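Local coordinates for serine racemase (Enterococcus faecalis, PDB 4ECL), which belongs to the alanine racemase family, as the cytoplasmic part of VanTG, pairing a TIM-barrel domain with a mainly beta C-terminal domain, at residues Ile124-Gly129 with Phe135-Lys140; Asp141-Ala146 with Tyr183-Trp188. All coordinates share one frame; numbering follows the deposited sequence.

Interaction 1 (Ile124-Gly129 with Phe135-Lys140); sequences IKIDTG and FSTEDK
The ring of F135 carries the CD1 methyl of I124 over the centre of one face, a CH-pi contact in which that methyl lies 3.4 Å from the ring centroid and 7° off its normal. I124 reaches it by extending CG1 away from its backbone N (chi1 177°), and the two side chains cross at about a right angle. K125 O lies oblique to the ring and accepts from F135 N over 2.9 Å. D127 N returns a bond of 2.7 Å to F135 O, so F135 is held through both its N-H and its C=O, in a short parallel bridge with I126. Beyond it a water takes over, giving a proton to D127 O at 2.6 Å and accepting from T137 N at 3.2 Å, while T137 CG2 packs 3.5 Å from D127 O. D127 forms an Asx turn, G129 N meeting D127 OD1 from above the carboxylate plane at 2.9 Å. Strand 120-127 belongs to the parallel barrel sheet, bonded also to strand 152-158; I143 of helix 140-146 covers I124, I126 and F135, and helix 107-114 flanks the F135 ring.

Interaction 2 (Asp141-Ala146 with Tyr183-Trp188); sequences DKILAA and YKVLDW
Apolar contacts between W188 and L144 form one part of this helix pair, the indole being approached at its benzo edge. L144 CB lies in the ring plane, 3.9 Å from W188 CZ3, and L144 CD2 comes within 4.1 Å of W188 CH2. The indole gets there because CG stands opposite the backbone N (chi1 -173°), which carries the six-membered ring across to the other helix. Deeper in, a second apolar pair brings I143 CD1 to 4.2 Å from V185 CG1; both of these residues are buried and point toward the opposite helix. The polar component is slight: D141 OD1 sits at the same indole edge, 3.7 Å from W188 CH2, with carboxylate and ring planes 86° apart. No hydrogen bond joins the two helices, whose local axes stay 11.0 Å apart at closest approach and cross at -61°, a separation spanned by the indole of W188 and by the meeting of I143 with V185. This is packing between two helices of the outer layer of the TIM barrel. A145 of helix 140-146 touches Y107 of helix 107-114, V185 of helix 169-191 touches T137, and K140 makes a cation-pi contact with W188.

In the fold
From the N terminus, the chain runs up strand 120-127, turns through a segment that is neither helix nor strand, and returns to run parallel beside it as the short strand 135-136; interaction 1 closes this small loop. It then enters helix 140-146 almost at once, and after strand 152-158 reaches the long helix 169-191, where interaction 2 closes a larger loop spanning 36 residues. The two loops follow in series, neither nested nor crossed, yet their centres lie only 8 Å apart. They touch directly: F135 CD2 packs 3.5 Å from I143 CG1, and K140 O 3.4 Å from W188 CZ3. Together they tie barrel strand 120-127 and the short strand beside it to two outer helices that follow each other in the chain.

Interaction 1 (Ile124-Gly129 with Phe135-Lys140)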
loop_
_atom_site.group_PDB
_atom_site.type_symbol
_atom_site.label_atom_id
_atom_site.label_comp_id
_atom_site.label_asym_id
_atom_site.label_seq_id
_atom_site.Cartn_x
_atom_site.Cartn_y
_atom_site.Cartn_z
ATOM N N ILE A 124 0.414 -9.428 -29.354
ATOM C CA ILE A 124 -0.073 -10.729 -28.913
ATOM C C ILE A 124 0.912 -11.324 -27.914
ATOM O O ILE A 124 2.124 -11.249 -28.101
ATOM C CB ILE A 124 -0.347 -11.699 -30.095
ATOM C CG1 ILE A 124 -0.780 -13.068 -29.572
ATOM C CG2 ILE A 124 0.883 -11.830 -30.978
ATOM C CD1 ILE A 124 -1.410 -13.982 -30.671
ATOM N N LYS A 125 0.385 -11.887 -26.835
ATOM C CA LYS A 125 1.234 -12.488 -25.827
ATOM C C LYS A 125 1.271 -13.986 -26.018
ATOM O O LYS A 125 0.245 -14.617 -26.279
ATOM C CB LYS A 125 0.744 -12.140 -24.405
ATOM C CG LYS A 125 1.674 -12.672 -23.314
ATOM C CD LYS A 125 1.524 -11.957 -21.981
ATOM C CE LYS A 125 2.662 -12.360 -21.033
ATOM N NZ LYS A 125 2.685 -11.575 -19.763
ATOM N N ILE A 126 2.450 -14.569 -25.891
ATOM C CA ILE A 126 2.555 -16.015 -26.021
ATOM C C ILE A 126 2.943 -16.597 -24.679
ATOM O O ILE A 126 3.917 -16.166 -24.077
ATOM C CB ILE A 126 3.643 -16.422 -27.040
ATOM C CG1 ILE A 126 3.483 -15.660 -28.360
ATOM C CG2 ILE A 126 3.600 -17.927 -27.288
ATOM C CD1 ILE A 126 2.272 -16.101 -29.174
ATOM N N ASP A 127 2.191 -17.574 -24.200
ATOM C CA ASP A 127 2.577 -18.236 -22.963
ATOM C C ASP A 127 3.642 -19.266 -23.294
ATOM O O ASP A 127 3.377 -20.218 -24.038
ATOM C CB ASP A 127 1.364 -18.904 -22.294
ATOM C CG ASP A 127 1.760 -19.865 -21.173
ATOM O OD1 ASP A 127 2.875 -19.729 -20.618
ATOM O OD2 ASP A 127 0.951 -20.763 -20.837
ATOM N N THR A 128 4.842 -19.092 -22.750
ATOM C CA THR A 128 5.904 -20.055 -23.027
ATOM C C THR A 128 6.297 -20.894 -21.813
ATOM O O THR A 128 7.311 -21.585 -21.842
ATOM C CB THR A 128 7.160 -19.377 -23.616
ATOM O OG1 THR A 128 7.554 -18.279 -22.781
ATOM C CG2 THR A 128 6.861 -18.852 -25.003
ATOM N N GLY A 129 5.498 -20.841 -20.753
ATOM C CA GLY A 129 5.771 -21.659 -19.582
ATOM C C GLY A 129 5.316 -21.041 -18.271
ATOM O O GLY A 129 5.209 -21.722 -17.246
ATOM N N PHE A 135 -1.420 -16.810 -25.350
ATOM C CA PHE A 135 -1.770 -17.923 -26.231
ATOM C C PHE A 135 -0.813 -19.082 -25.965
ATOM O O PHE A 135 0.378 -18.861 -25.795
ATOM C CB PHE A 135 -1.577 -17.506 -27.688
ATOM C CG PHE A 135 -2.625 -16.564 -28.220
ATOM C CD1 PHE A 135 -2.821 -15.318 -27.655
ATOM C CD2 PHE A 135 -3.389 -16.920 -29.332
ATOM C CE1 PHE A 135 -3.770 -14.444 -28.164
ATOM C CE2 PHE A 135 -4.343 -16.051 -29.853
ATOM C CZ PHE A 135 -4.534 -14.809 -29.269
ATOM N N SER A 136 -1.311 -20.314 -25.966
ATOM C CA SER A 136 -0.449 -21.477 -25.757
ATOM C C SER A 136 0.401 -21.746 -26.991
ATOM O O SER A 136 0.021 -21.384 -28.097
ATOM C CB SER A 136 -1.278 -22.710 -25.404
ATOM O OG SER A 136 -1.916 -22.528 -24.149
ATOM N N THR A 137 1.559 -22.367 -26.800
ATOM C CA THR A 137 2.447 -22.646 -27.921
ATOM C C THR A 137 1.890 -23.762 -28.795
ATOM O O THR A 137 2.283 -23.895 -29.951
ATOM C CB THR A 137 3.864 -23.026 -27.466
ATOM O OG1 THR A 137 3.791 -24.077 -26.495
ATOM C CG2 THR A 137 4.571 -21.830 -26.864
ATOM N N GLU A 138 0.985 -24.563 -28.237
ATOM C CA GLU A 138 0.338 -25.626 -29.000
ATOM C C GLU A 138 -0.531 -24.994 -30.065
ATOM O O GLU A 138 -0.379 -25.271 -31.249
ATOM C CB GLU A 138 -0.556 -26.483 -28.106
ATOM C CG GLU A 138 -0.156 -26.530 -26.650
ATOM C CD GLU A 138 0.807 -27.655 -26.348
ATOM O OE1 GLU A 138 1.709 -27.899 -27.178
ATOM O OE2 GLU A 138 0.653 -28.301 -25.285
ATOM N N ASP A 139 -1.419 -24.111 -29.624
ATOM C CA ASP A 139 -2.495 -23.589 -30.457
ATOM C C ASP A 139 -2.005 -22.637 -31.543
ATOM O O ASP A 139 -2.456 -21.492 -31.625
ATOM C CB ASP A 139 -3.558 -22.906 -29.581
ATOM C CG ASP A 139 -3.973 -23.761 -28.381
ATOM O OD1 ASP A 139 -3.798 -24.997 -28.434
ATOM O OD2 ASP A 139 -4.475 -23.195 -27.382
ATOM N N LYS A 140 -1.097 -23.135 -32.383
ATOM C CA LYS A 140 -0.458 -22.348 -33.435
ATOM C C LYS A 140 -1.480 -21.662 -34.324
ATOM O O LYS A 140 -1.269 -20.539 -34.787
ATOM C CB LYS A 140 0.423 -23.245 -34.310
ATOM C CG LYS A 140 1.503 -23.987 -33.558
ATOM C CD LYS A 140 2.867 -23.370 -33.782
ATOM C CE LYS A 140 3.874 -23.937 -32.796
ATOM N NZ LYS A 140 3.562 -25.362 -32.476
HETATM O O HOH W 1 2.483 -22.652 -23.739
#

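Interaction 2 (Asp141-Ala146 with Tyr183-Trp188)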
loop_
_atom_site.group_PDB
_atom_site.type_symbol
_atom_site.label_atom_id
_atom_site.label_comp_id
_atom_site.label_asym_id
_atom_site.label_seq_id
_atom_site.Cartn_x
_atom_site.Cartn_y
_atom_site.Cartn_z
ATOM N N ASP A 141 -2.592 -22.341 -34.574
ATOM C CA ASP A 141 -3.553 -21.809 -35.523
ATOM C C ASP A 141 -4.305 -20.611 -34.943
ATOM O O ASP A 141 -4.579 -19.635 -35.648
ATOM C CB ASP A 141 -4.491 -22.907 -36.030
ATOM C CG ASP A 141 -3.816 -23.812 -37.075
ATOM O OD1 ASP A 141 -3.512 -23.327 -38.191
ATOM O OD2 ASP A 141 -3.581 -25.005 -36.774
ATOM N N LYS A 142 -4.621 -20.674 -33.654
ATOM C CA LYS A 142 -5.281 -19.547 -33.001
ATOM C C LYS A 142 -4.407 -18.287 -33.046
ATOM O O LYS A 142 -4.903 -17.182 -33.270
ATOM C CB LYS A 142 -5.672 -19.912 -31.570
ATOM C CG LYS A 142 -6.594 -21.132 -31.503
ATOM C CD LYS A 142 -6.965 -21.483 -30.068
ATOM C CE LYS A 142 -7.823 -22.750 -29.994
ATOM N NZ LYS A 142 -8.076 -23.138 -28.574
ATOM N N ILE A 143 -3.103 -18.464 -32.869
ATOM C CA ILE A 143 -2.161 -17.348 -32.944
ATOM C C ILE A 143 -2.182 -16.702 -34.330
ATOM O O ILE A 143 -2.297 -15.477 -34.464
ATOM C CB ILE A 143 -0.726 -17.801 -32.599
ATOM C CG1 ILE A 143 -0.657 -18.250 -31.135
ATOM C CG2 ILE A 143 0.281 -16.661 -32.849
ATOM C CD1 ILE A 143 0.568 -19.087 -30.799
ATOM N N LEU A 144 -2.083 -17.533 -35.363
ATOM C CA LEU A 144 -2.078 -17.040 -36.729
ATOM C C LEU A 144 -3.411 -16.363 -37.057
ATOM O O LEU A 144 -3.452 -15.339 -37.739
ATOM C CB LEU A 144 -1.776 -18.186 -37.704
ATOM C CG LEU A 144 -1.810 -17.828 -39.187
ATOM C CD1 LEU A 144 -0.819 -16.716 -39.496
ATOM C CD2 LEU A 144 -1.535 -19.062 -40.035
ATOM N N ALA A 145 -4.500 -16.938 -36.557
ATOM C CA ALA A 145 -5.827 -16.365 -36.752
ATOM C C ALA A 145 -5.935 -14.965 -36.144
ATOM O O ALA A 145 -6.621 -14.090 -36.686
ATOM C CB ALA A 145 -6.891 -17.288 -36.176
ATOM N N ALA A 146 -5.236 -14.746 -35.030
ATOM C CA ALA A 146 -5.272 -13.454 -34.365
ATOM C C ALA A 146 -4.630 -12.391 -35.248
ATOM O O ALA A 146 -4.871 -11.195 -35.076
ATOM C CB ALA A 146 -4.572 -13.528 -33.023
ATOM N N TYR A 183 10.637 -19.001 -30.294
ATOM C CA TYR A 183 11.087 -18.856 -31.675
ATOM C C TYR A 183 10.549 -19.967 -32.568
ATOM O O TYR A 183 10.392 -19.782 -33.779
ATOM C CB TYR A 183 12.611 -18.743 -31.748
ATOM C CG TYR A 183 13.097 -17.391 -31.263
ATOM C CD1 TYR A 183 12.873 -16.245 -32.017
ATOM C CD2 TYR A 183 13.752 -17.255 -30.046
ATOM C CE1 TYR A 183 13.297 -15.007 -31.579
ATOM C CE2 TYR A 183 14.184 -16.016 -29.601
ATOM C CZ TYR A 183 13.955 -14.894 -30.374
ATOM O OH TYR A 183 14.382 -13.648 -29.950
ATOM N N LYS A 184 10.252 -21.113 -31.967
ATOM C CA LYS A 184 9.547 -22.163 -32.698
ATOM C C LYS A 184 8.222 -21.610 -33.220
ATOM O O LYS A 184 7.884 -21.806 -34.394
ATOM C CB LYS A 184 9.330 -23.396 -31.826
ATOM C CG LYS A 184 10.563 -24.271 -31.673
ATOM C CD LYS A 184 10.261 -25.536 -30.871
ATOM C CE LYS A 184 11.421 -26.533 -30.918
ATOM N NZ LYS A 184 12.726 -25.933 -30.494
ATOM N N VAL A 185 7.494 -20.898 -32.360
ATOM C CA VAL A 185 6.259 -20.232 -32.775
ATOM C C VAL A 185 6.514 -19.266 -33.928
ATOM O O VAL A 185 5.799 -19.283 -34.935
ATOM C CB VAL A 185 5.614 -19.425 -31.648
ATOM C CG1 VAL A 185 4.495 -18.547 -32.213
ATOM C CG2 VAL A 185 5.085 -20.342 -30.541
ATOM N N LEU A 186 7.529 -18.422 -33.769
ATOM C CA LEU A 186 7.893 -17.456 -34.803
ATOM C C LEU A 186 8.230 -18.130 -36.144
ATOM O O LEU A 186 7.795 -17.672 -37.204
ATOM C CB LEU A 186 9.069 -16.593 -34.349
ATOM C CG LEU A 186 8.870 -15.743 -33.094
ATOM C CD1 LEU A 186 9.876 -14.603 -33.076
ATOM C CD2 LEU A 186 7.460 -15.205 -33.022
ATOM N N ASP A 187 9.009 -19.209 -36.091
ATOM C CA ASP A 187 9.383 -19.932 -37.301
ATOM C C ASP A 187 8.127 -20.469 -37.969
ATOM O O ASP A 187 7.942 -20.335 -39.180
ATOM C CB ASP A 187 10.306 -21.101 -36.969
ATOM C CG ASP A 187 11.665 -20.657 -36.496
ATOM O OD1 ASP A 187 12.066 -19.514 -36.810
ATOM O OD2 ASP A 187 12.338 -21.457 -35.811
ATOM N N TRP A 188 7.266 -21.080 -37.163
ATOM C CA TRP A 188 6.020 -21.637 -37.665
ATOM C C TRP A 188 5.159 -20.545 -38.298
ATOM O O TRP A 188 4.618 -20.731 -39.379
ATOM C CB TRP A 188 5.258 -22.343 -36.543
ATOM C CG TRP A 188 4.041 -23.096 -37.025
ATOM C CD1 TRP A 188 3.975 -24.414 -37.356
ATOM C CD2 TRP A 188 2.729 -22.564 -37.229
ATOM N NE1 TRP A 188 2.704 -24.738 -37.761
ATOM C CE2 TRP A 188 1.917 -23.615 -37.685
ATOM C CE3 TRP A 188 2.160 -21.296 -37.062
ATOM C CZ2 TRP A 188 0.567 -23.444 -37.982
ATOM C CZ3 TRP A 188 0.827 -21.123 -37.356
ATOM C CH2 TRP A 188 0.041 -22.192 -37.812
#